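Local structure of flavohemoglobin (Malassezia yamatoensis, 6O0A) at residues 40-45 and 124-129; 160-165 and 263-268; 174-179 and 189-194; 208-213 and 259-264. The protein binds heme and FAD, is required for nitric oxide resistance, and probably acts as a nitric oxide dioxygenase fed with electrons from NAD(P)H through the flavin. One frame throughout, in Å; residues are numbered along the deposited sequence.

In the fold
Interaction 1 lies wholly in the heme-binding globin part and touches none of the others: its centre is about 31 Å from that of interaction 4, 32 Å from interaction 2 and 42 Å from interaction 3. Interaction 2 joins segment 160-165, on helix 137-163 and just beyond it, to the loop at 263-268; the side chain of Tyr-162 lies about 10 Å from heme and that of Tyr-265 about 9 Å from FAD. It shares Asn-263 and Pro-264 with interaction 4. Interactions 3 and 4 belong to one antiparallel sheet, their centres about 11 Å apart: Phe-174 N lies 2.7 Å from Leu-259 O, a probable hydrogen bond, and Phe-174 and Phe-191 pack on Ile-261. The Ile-210 side chain is about 8 Å from FAD.

Interaction 1 of 4, residues 40-45 and 124-129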
# COMPACT_ATOMS: atom_id res chain seq x y z
N PRO A 40 9.27 19.90 -1.53
CA PRO A 40 10.51 19.10 -1.56
C PRO A 40 11.62 19.65 -0.71
O PRO A 40 12.49 18.90 -0.25
CB PRO A 40 10.89 19.11 -3.05
CG PRO A 40 9.63 19.40 -3.77
CD PRO A 40 8.85 20.31 -2.88
N HIS A 41 11.63 20.97 -0.49
CA HIS A 41 12.66 21.55 0.36
C HIS A 41 12.28 21.47 1.83
O HIS A 41 13.16 21.29 2.68
CB HIS A 41 12.92 22.99 -0.06
CG HIS A 41 13.29 23.14 -1.50
ND1 HIS A 41 12.36 23.06 -2.52
CD2 HIS A 41 14.48 23.35 -2.10
CE1 HIS A 41 12.97 23.22 -3.68
NE2 HIS A 41 14.26 23.40 -3.46
N ILE A 42 10.98 21.55 2.14
CA ILE A 42 10.56 21.56 3.54
C ILE A 42 10.64 20.16 4.14
O ILE A 42 11.01 19.98 5.31
CB ILE A 42 9.14 22.15 3.64
CG1 ILE A 42 9.17 23.65 3.30
CG2 ILE A 42 8.53 21.92 5.02
CD1 ILE A 42 7.81 24.26 3.06
N THR A 43 10.30 19.13 3.35
CA THR A 43 10.22 17.73 3.79
C THR A 43 11.45 17.23 4.54
O THR A 43 11.31 16.73 5.67
CB THR A 43 9.96 16.82 2.58
OG1 THR A 43 8.61 16.99 2.14
CG2 THR A 43 10.21 15.36 2.93
N PRO A 44 12.66 17.30 3.97
CA PRO A 44 13.81 16.74 4.67
C PRO A 44 14.12 17.48 5.94
O PRO A 44 14.66 16.90 6.88
CB PRO A 44 14.95 16.87 3.65
CG PRO A 44 14.28 17.16 2.36
CD PRO A 44 13.07 17.93 2.70
N VAL A 45 13.78 18.77 5.99
CA VAL A 45 14.01 19.53 7.21
C VAL A 45 13.02 19.11 8.28
O VAL A 45 13.38 18.91 9.44
CB VAL A 45 13.95 21.04 6.92
CG1 VAL A 45 14.16 21.81 8.20
CG2 VAL A 45 14.98 21.42 5.87
N PHE A 124 5.42 22.30 10.78
CA PHE A 124 5.21 23.73 10.69
C PHE A 124 6.43 24.51 11.14
O PHE A 124 6.64 25.63 10.67
CB PHE A 124 3.93 24.11 11.44
CG PHE A 124 2.70 23.94 10.59
CD1 PHE A 124 2.26 22.67 10.23
CD2 PHE A 124 2.03 25.05 10.08
CE1 PHE A 124 1.15 22.50 9.41
CE2 PHE A 124 0.91 24.88 9.25
CZ PHE A 124 0.47 23.61 8.92
N GLY A 125 7.28 23.92 11.99
CA GLY A 125 8.58 24.52 12.25
C GLY A 125 9.43 24.58 10.99
O GLY A 125 10.16 25.55 10.76
N ALA A 126 9.38 23.53 10.17
CA ALA A 126 10.15 23.51 8.93
C ALA A 126 9.58 24.49 7.91
O ALA A 126 10.33 25.11 7.15
CB ALA A 126 10.20 22.10 8.35
N ILE A 127 8.25 24.62 7.87
CA ILE A 127 7.64 25.66 7.05
C ILE A 127 8.14 27.04 7.46
O ILE A 127 8.50 27.86 6.62
CB ILE A 127 6.10 25.56 7.13
CG1 ILE A 127 5.61 24.30 6.43
CG2 ILE A 127 5.45 26.81 6.53
CD1 ILE A 127 4.17 23.96 6.75
N ALA A 128 8.20 27.29 8.78
CA ALA A 128 8.68 28.57 9.28
C ALA A 128 10.14 28.81 8.90
O ALA A 128 10.51 29.92 8.51
CB ALA A 128 8.51 28.63 10.80
N LYS A 129 10.98 27.78 9.03
CA LYS A 129 12.39 27.91 8.67
C LYS A 129 12.55 28.19 7.19
O LYS A 129 13.40 28.99 6.78
CB LYS A 129 13.14 26.64 9.05
CG LYS A 129 13.28 26.37 10.54
CD LYS A 129 14.10 25.10 10.74
CE LYS A 129 14.11 24.65 12.18
NZ LYS A 129 14.96 23.44 12.35
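Ile-42 and Ala-126 meet where helix 25-53 crosses helix 115-131 in the heme-binding globin part of the protein. The axes of the two short segments approach to 8.6 Å, and their N-to-C directions differ by 127°. At this spacing the methyl of Ala-126 faces the other helix between two branched side chains. Its CB lies 3.7 Å from Ile-42 CG2 and 4.0 Å from Val-45 CG1. Ile-42 CG2 also lies 3.9 Å from Ile-127 N. A chi1 of -68° turns Ile-42 CG1 beside its own backbone nitrogen and leaves CG2 anti to that atom, the direction in which Ala-126 lies. By sequence order and family, the pair is consistent with the B and G helices of the globin fold; helix 25-53 is kinked here, where Pro-40 and Pro-44 have no amide hydrogen to give to the turn before. Ile-127 points its CB bond away from helix 25-53, yet its CG1 still reaches Ile-42, 4.0 Å from CD1. Beyond that, Ile-127 CD1 sits over the centre of the Phe-124 ring, whose side chain packs on Trp-143, Thr-144 and Tyr-147 of helix 137-163. At the outer margin Lys-129, in the conformer described, makes a slight contact through CD with Val-45 CG1, and its extended chain carries NZ on to a salt bridge with Asp-49.

Interaction 2 of 4, residues 160-165 and 263-268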
# COMPACT_ATOMS: atom_id res chain seq x y z
N LYS A 160 -11.70 3.78 13.83
CA LYS A 160 -12.64 2.75 13.39
C LYS A 160 -11.92 1.47 12.99
O LYS A 160 -12.42 0.36 13.24
CB LYS A 160 -13.49 3.27 12.23
CG LYS A 160 -14.40 4.44 12.61
CD LYS A 160 -15.25 4.88 11.42
CE LYS A 160 -16.19 6.01 11.79
NZ LYS A 160 -17.13 5.58 12.87
N LEU A 161 -10.75 1.60 12.35
CA LEU A 161 -9.99 0.42 11.97
C LEU A 161 -9.52 -0.36 13.19
O LEU A 161 -9.61 -1.59 13.24
CB LEU A 161 -8.79 0.82 11.10
CG LEU A 161 -9.10 1.37 9.70
CD1 LEU A 161 -7.89 2.00 9.07
CD2 LEU A 161 -9.61 0.23 8.82
N TYR A 162 -9.00 0.36 14.19
CA TYR A 162 -8.55 -0.30 15.41
C TYR A 162 -9.70 -1.01 16.12
O TYR A 162 -9.49 -2.08 16.71
CB TYR A 162 -7.90 0.71 16.35
CG TYR A 162 -6.58 1.28 15.88
CD1 TYR A 162 -5.66 0.47 15.22
CD2 TYR A 162 -6.25 2.61 16.10
CE1 TYR A 162 -4.44 0.97 14.79
CE2 TYR A 162 -5.03 3.13 15.67
CZ TYR A 162 -4.14 2.30 15.02
OH TYR A 162 -2.92 2.80 14.59
N ALA A 163 -10.91 -0.45 16.05
CA ALA A 163 -12.05 -1.06 16.71
C ALA A 163 -12.45 -2.38 16.08
O ALA A 163 -13.16 -3.17 16.72
CB ALA A 163 -13.25 -0.11 16.72
N GLN A 164 -12.02 -2.65 14.85
CA GLN A 164 -12.37 -3.91 14.19
C GLN A 164 -11.47 -5.07 14.58
O GLN A 164 -11.75 -6.21 14.20
CB GLN A 164 -12.32 -3.73 12.67
CG GLN A 164 -13.29 -2.69 12.12
CD GLN A 164 -13.23 -2.60 10.61
OE1 GLN A 164 -12.34 -1.97 10.04
NE2 GLN A 164 -14.19 -3.24 9.94
N GLN A 165 -10.40 -4.82 15.34
CA GLN A 165 -9.40 -5.85 15.58
C GLN A 165 -9.83 -6.81 16.69
O GLN A 165 -10.59 -6.47 17.60
CB GLN A 165 -8.06 -5.23 15.95
CG GLN A 165 -7.56 -4.28 14.90
CD GLN A 165 -7.56 -4.93 13.54
OE1 GLN A 165 -6.95 -5.98 13.34
NE2 GLN A 165 -8.26 -4.32 12.60
N ASN A 263 -1.36 -6.09 12.80
CA ASN A 263 -2.68 -6.52 12.42
C ASN A 263 -2.87 -6.29 10.92
O ASN A 263 -2.17 -5.48 10.32
CB ASN A 263 -3.71 -5.77 13.26
CG ASN A 263 -3.72 -6.25 14.71
OD1 ASN A 263 -3.40 -7.42 14.98
ND2 ASN A 263 -4.07 -5.37 15.64
N PRO A 264 -3.80 -7.02 10.30
CA PRO A 264 -3.96 -6.91 8.84
C PRO A 264 -4.84 -5.73 8.45
O PRO A 264 -5.84 -5.42 9.12
CB PRO A 264 -4.64 -8.24 8.48
CG PRO A 264 -5.52 -8.52 9.68
CD PRO A 264 -4.72 -8.01 10.89
N TYR A 265 -4.47 -5.07 7.35
CA TYR A 265 -5.16 -3.87 6.90
C TYR A 265 -5.08 -3.80 5.37
O TYR A 265 -4.41 -4.59 4.72
CB TYR A 265 -4.57 -2.61 7.56
CG TYR A 265 -4.91 -2.51 9.03
CD1 TYR A 265 -6.21 -2.22 9.44
CD2 TYR A 265 -3.94 -2.71 10.01
CE1 TYR A 265 -6.54 -2.14 10.78
CE2 TYR A 265 -4.26 -2.62 11.36
CZ TYR A 265 -5.57 -2.34 11.74
OH TYR A 265 -5.91 -2.26 13.07
N GLY A 266 -5.79 -2.82 4.82
CA GLY A 266 -5.71 -2.54 3.40
C GLY A 266 -7.11 -2.46 2.85
O GLY A 266 -7.99 -3.21 3.28
N ASP A 267 -7.34 -1.53 1.93
CA ASP A 267 -8.69 -1.32 1.41
C ASP A 267 -8.84 -1.86 -0.00
O ASP A 267 -9.89 -1.69 -0.61
CB ASP A 267 -9.08 0.16 1.47
CG ASP A 267 -8.19 1.05 0.61
OD1 ASP A 267 -7.23 0.56 -0.01
OD2 ASP A 267 -8.46 2.27 0.57
N MET A 268 -7.81 -2.53 -0.53
CA MET A 268 -7.85 -3.08 -1.88
C MET A 268 -8.21 -4.56 -1.77
O MET A 268 -7.38 -5.45 -1.92
CB MET A 268 -6.52 -2.85 -2.58
CG MET A 268 -6.48 -3.23 -4.04
SD MET A 268 -7.73 -2.34 -4.95
CE MET A 268 -7.39 -0.66 -4.41
O HOH W 1 -8.48 -5.38 9.81
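Gln-165 and Tyr-265 come at each other from opposite directions where the chain just after the last turns of helix 137-163, probably the last helix of the globin fold, meets a loop of the FAD-binding domain. The contact therefore bridges the two domains. Starting from the backbone, Gln-165 CB passes 4.0 Å from Asn-263 ND2, which is itself hydrogen-bonded to Asn-167 OD1. One bond farther, CG lies 3.2 Å from Tyr-265 OH, and the chain then bends at chi2, -52°, which turns the amide back toward the phenol end of that ring. Amide and ring planes are inclined by 47°, an oblique meeting. At the tip the two heteroatoms part. OE1 lies 3.2 Å from Asn-263 CB and takes a hydrogen bond from outside, with Thr-200 OG1. NE2 is 3.2 Å from Tyr-265 OH, but the angle is too poor for a hydrogen bond; its hydrogens point to two other acceptors. One is a water 3.0 Å from NE2, and that water donates in turn to Pro-264 O at 2.7 Å, linking the loop backbone to the amide. Tyr-265 is hemmed in from the helix side as well: Leu-161 CB lies 3.7 Å from its CE1, and its OH sits at the edge of the Tyr-162 ring. Asn-104 and Ala-107 of helix 96-108 also touch Tyr-265. The other hydrogen of NE2 runs almost straight, at 175°, to Leu-161 O, 3.1 Å away, while Gln-164 N reaches the same oxygen from the opposite face of its carbonyl plane.

Interaction 3 of 4, residues 174-179 and 189-194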
# COMPACT_ATOMS: atom_id res chain seq x y z
N PHE A 174 5.51 -13.40 16.19
CA PHE A 174 5.27 -14.58 15.37
C PHE A 174 6.56 -15.37 15.19
O PHE A 174 7.66 -14.80 15.23
CB PHE A 174 4.69 -14.22 13.99
CG PHE A 174 3.21 -13.94 14.00
CD1 PHE A 174 2.72 -12.78 14.60
CD2 PHE A 174 2.32 -14.82 13.42
CE1 PHE A 174 1.36 -12.52 14.62
CE2 PHE A 174 0.94 -14.56 13.44
CZ PHE A 174 0.47 -13.40 14.04
N LYS A 175 6.41 -16.67 14.97
CA LYS A 175 7.53 -17.55 14.70
C LYS A 175 7.49 -18.00 13.24
O LYS A 175 6.42 -18.32 12.70
CB LYS A 175 7.50 -18.76 15.64
CG LYS A 175 8.53 -19.85 15.34
CD LYS A 175 8.02 -21.21 15.81
CE LYS A 175 8.88 -21.79 16.91
NZ LYS A 175 8.44 -23.18 17.26
N LEU A 176 8.65 -18.01 12.60
CA LEU A 176 8.75 -18.50 11.23
C LEU A 176 8.73 -20.03 11.26
O LEU A 176 9.64 -20.66 11.81
CB LEU A 176 10.02 -17.95 10.57
CG LEU A 176 10.28 -18.46 9.15
CD1 LEU A 176 9.12 -18.08 8.19
CD2 LEU A 176 11.61 -17.93 8.61
N VAL A 177 7.69 -20.64 10.70
CA VAL A 177 7.55 -22.10 10.75
C VAL A 177 7.85 -22.78 9.42
O VAL A 177 8.13 -23.99 9.42
CB VAL A 177 6.15 -22.52 11.26
CG1 VAL A 177 5.90 -21.97 12.67
CG2 VAL A 177 5.05 -22.08 10.29
N LYS A 178 7.80 -22.06 8.30
CA LYS A 178 8.11 -22.66 7.01
C LYS A 178 8.69 -21.59 6.08
O LYS A 178 8.18 -20.47 6.01
CB LYS A 178 6.88 -23.30 6.36
CG LYS A 178 7.20 -24.17 5.16
CD LYS A 178 5.95 -24.83 4.59
CE LYS A 178 6.32 -25.85 3.52
NZ LYS A 178 5.10 -26.48 2.94
N ARG A 179 9.75 -21.97 5.37
CA ARG A 179 10.46 -21.05 4.49
C ARG A 179 10.83 -21.81 3.22
O ARG A 179 11.53 -22.82 3.29
CB ARG A 179 11.71 -20.51 5.20
CG ARG A 179 12.50 -19.51 4.42
CD ARG A 179 13.95 -19.50 4.90
NE ARG A 179 14.71 -18.52 4.15
CZ ARG A 179 15.35 -18.78 3.02
NH1 ARG A 179 15.32 -20.01 2.50
NH2 ARG A 179 16.01 -17.82 2.40
N MET A 189 7.07 -17.51 2.90
CA MET A 189 7.30 -17.63 4.34
C MET A 189 5.97 -17.79 5.08
O MET A 189 5.04 -17.02 4.83
CB MET A 189 8.04 -16.39 4.85
CG MET A 189 9.33 -16.17 4.07
SD MET A 189 10.22 -14.69 4.63
CE MET A 189 10.78 -15.24 6.23
N VAL A 190 5.90 -18.75 5.99
CA VAL A 190 4.70 -18.98 6.80
C VAL A 190 5.04 -18.74 8.27
O VAL A 190 5.98 -19.36 8.79
CB VAL A 190 4.14 -20.39 6.61
CG1 VAL A 190 2.89 -20.58 7.50
CG2 VAL A 190 3.81 -20.67 5.12
N PHE A 191 4.26 -17.88 8.93
CA PHE A 191 4.44 -17.53 10.33
C PHE A 191 3.25 -17.97 11.17
O PHE A 191 2.10 -17.98 10.70
CB PHE A 191 4.61 -16.01 10.51
CG PHE A 191 5.85 -15.43 9.88
CD1 PHE A 191 5.86 -15.05 8.54
CD2 PHE A 191 7.00 -15.24 10.63
CE1 PHE A 191 7.00 -14.50 7.96
CE2 PHE A 191 8.14 -14.69 10.06
CZ PHE A 191 8.14 -14.33 8.73
N GLU A 192 3.50 -18.31 12.43
CA GLU A 192 2.43 -18.60 13.38
C GLU A 192 2.67 -17.82 14.66
O GLU A 192 3.81 -17.45 14.96
CB GLU A 192 2.35 -20.11 13.68
CG GLU A 192 1.78 -20.88 12.49
CD GLU A 192 1.76 -22.38 12.72
OE1 GLU A 192 2.09 -22.81 13.84
OE2 GLU A 192 1.40 -23.11 11.77
N PRO A 193 1.61 -17.54 15.43
CA PRO A 193 1.81 -16.74 16.65
C PRO A 193 2.79 -17.40 17.60
O PRO A 193 2.79 -18.62 17.79
CB PRO A 193 0.40 -16.67 17.27
CG PRO A 193 -0.51 -16.83 16.12
CD PRO A 193 0.19 -17.77 15.15
N ALA A 194 3.63 -16.56 18.21
CA ALA A 194 4.56 -16.97 19.25
C ALA A 194 4.21 -16.33 20.58
O ALA A 194 5.00 -16.41 21.53
CB ALA A 194 6.00 -16.61 18.85
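Val-190 O is gripped by two successive amides of the facing strand, Val-177 N at 2.9 Å and Lys-178 N at 3.3 Å. Val-177 has backbone angles of -106° and -20°, near-helical values that let one extra residue fit opposite Val-190 and shift the register by one. Its CG2 then lies 3.8 Å from Val-190 CG1. Regular pairing continues on both sides of this irregularity: Val-190 N donates to Lys-178 O, and Lys-175 exchanges bonds with Glu-192, its N 2.7 Å from Glu-192 O. On the face with Leu-176, CD1 of that leucine lies over one face of the Phe-191 ring in a CH-pi contact, 4.0 Å from the centroid and 14° off the normal. The other leucine methyl, CD2, lies 3.7 Å from Met-189 CE. At the far end of the ladder from the hairpin turn, Pro-193 CA sits over one face of the Phe-174 ring, 4.0 Å from its centroid, while Glu-192 OE2 bonds outside to Gln-233. Strand 258-262 lies beyond 174-179 and strand 234-239 beyond 189-194. Val-177 and Lys-178 opposite Val-190 form a classic beta bulge within the hairpin of strands 171-181 and 186-193, part of the antiparallel barrel by which flavin reductases of this family bind FAD.

Interaction 4 of 4, residues 208-213 and 259-264; sequences ISIYAR and LDISNP
Ser-209 of strand 207-213 and Ser-262 of segment 259-264 are joined by two bonds of different kind. Ser-262 N donates to Ser-209 O at 2.8 Å, whereas Ser-209 N goes not to a carbonyl but to Ser-262 OG, also at 2.8 Å and 164° at the hydrogen. A chi1 of 75° places that hydroxyl between its own N and carbonyl carbon, facing the partner strand, and its own proton goes to Asn-263 O, 2.9 Å from OG. Farther along, Tyr-211 N bonds to Asp-260 O in a bent bond of 148°. The return link is a water, which donates to Tyr-211 O at 2.6 Å and accepts from Asp-260 N at 3.0 Å. Apolar groups fill in beside the ladder: Ile-208 CB is 3.7 Å from Ile-261 CG2, and Ala-212 CB 3.8 Å from Leu-259 CD2. In the second shell, Ser-209 OG bonds to Ser-108 OG and Gln-223, and Arg-171 makes a cation-pi contact with Tyr-211. Phe-250 of helix 246-251 rests on Ala-212, while strands 219-225 and 171-181 continue the sheet beyond 207-213 and 258-262 respectively. These antiparallel strands are neighbours in the flavin-binding beta-barrel of the ferredoxin reductase family.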
# COMPACT_ATOMS: atom_id res chain seq x y z
N ILE A 208 0.08 -7.15 5.84
CA ILE A 208 0.56 -6.92 7.19
C ILE A 208 1.87 -6.15 7.09
O ILE A 208 2.54 -6.17 6.06
CB ILE A 208 0.75 -8.24 8.00
CG1 ILE A 208 1.48 -9.32 7.19
CG2 ILE A 208 -0.62 -8.81 8.43
CD1 ILE A 208 2.97 -9.13 6.99
N SER A 209 2.22 -5.48 8.17
CA SER A 209 3.57 -4.97 8.35
C SER A 209 4.34 -5.96 9.22
O SER A 209 3.85 -6.36 10.29
CB SER A 209 3.58 -3.58 9.00
OG SER A 209 3.07 -2.57 8.14
N ILE A 210 5.50 -6.39 8.74
CA ILE A 210 6.39 -7.27 9.49
C ILE A 210 7.64 -6.47 9.85
O ILE A 210 8.09 -5.61 9.07
CB ILE A 210 6.72 -8.55 8.70
CG1 ILE A 210 7.52 -9.52 9.57
CG2 ILE A 210 7.45 -8.23 7.40
CD1 ILE A 210 7.48 -10.94 9.08
N TYR A 211 8.18 -6.75 11.04
CA TYR A 211 9.23 -5.95 11.66
C TYR A 211 10.48 -6.79 11.87
O TYR A 211 10.40 -7.90 12.39
CB TYR A 211 8.76 -5.40 13.02
CG TYR A 211 7.64 -4.39 12.91
CD1 TYR A 211 6.35 -4.78 12.55
CD2 TYR A 211 7.87 -3.05 13.15
CE1 TYR A 211 5.32 -3.85 12.44
CE2 TYR A 211 6.85 -2.11 13.06
CZ TYR A 211 5.58 -2.53 12.69
OH TYR A 211 4.57 -1.59 12.58
N ALA A 212 11.63 -6.23 11.51
CA ALA A 212 12.91 -6.81 11.91
C ALA A 212 13.91 -5.68 12.09
O ALA A 212 13.68 -4.54 11.68
CB ALA A 212 13.42 -7.83 10.89
N ARG A 213 15.04 -6.00 12.71
CA ARG A 213 16.04 -4.97 12.93
C ARG A 213 17.05 -4.93 11.79
O ARG A 213 17.39 -5.96 11.20
CB ARG A 213 16.76 -5.18 14.27
CG ARG A 213 15.80 -4.92 15.42
CD ARG A 213 16.44 -4.69 16.76
NE ARG A 213 15.34 -4.55 17.71
CZ ARG A 213 14.85 -3.38 18.11
NH1 ARG A 213 15.37 -2.24 17.69
NH2 ARG A 213 13.82 -3.36 18.95
N LEU A 259 9.68 -12.74 14.82
CA LEU A 259 9.51 -11.39 14.29
C LEU A 259 8.13 -10.89 14.71
O LEU A 259 7.21 -11.67 14.91
CB LEU A 259 9.62 -11.35 12.75
CG LEU A 259 10.96 -11.74 12.11
CD1 LEU A 259 10.92 -11.52 10.62
CD2 LEU A 259 12.07 -10.91 12.73
N ASP A 260 8.00 -9.57 14.83
CA ASP A 260 6.70 -8.98 15.13
C ASP A 260 5.92 -8.74 13.85
O ASP A 260 6.48 -8.34 12.82
CB ASP A 260 6.88 -7.65 15.90
CG ASP A 260 7.11 -7.86 17.40
OD1 ASP A 260 6.65 -8.88 17.97
OD2 ASP A 260 7.71 -6.99 18.04
N ILE A 261 4.60 -8.99 13.90
CA ILE A 261 3.72 -8.78 12.75
C ILE A 261 2.53 -7.95 13.20
O ILE A 261 1.94 -8.20 14.26
CB ILE A 261 3.23 -10.10 12.13
CG1 ILE A 261 4.44 -10.96 11.73
CG2 ILE A 261 2.34 -9.81 10.90
CD1 ILE A 261 4.10 -12.22 10.92
N SER A 262 2.16 -6.96 12.39
CA SER A 262 1.04 -6.08 12.70
C SER A 262 -0.29 -6.80 12.49
O SER A 262 -0.35 -7.95 12.04
CB SER A 262 1.08 -4.83 11.82
OG SER A 262 0.66 -5.16 10.49
N ASN A 263 -1.36 -6.09 12.80
CA ASN A 263 -2.68 -6.52 12.42
C ASN A 263 -2.87 -6.29 10.92
O ASN A 263 -2.17 -5.48 10.32
CB ASN A 263 -3.71 -5.77 13.26
CG ASN A 263 -3.72 -6.25 14.71
OD1 ASN A 263 -3.40 -7.42 14.98
ND2 ASN A 263 -4.07 -5.37 15.64
N PRO A 264 -3.80 -7.02 10.30
CA PRO A 264 -3.96 -6.91 8.84
C PRO A 264 -4.84 -5.73 8.45
O PRO A 264 -5.84 -5.42 9.12
CB PRO A 264 -4.64 -8.24 8.48
CG PRO A 264 -5.52 -8.52 9.68
CD PRO A 264 -4.72 -8.01 10.89
O HOH W 2 10.54 -8.06 15.01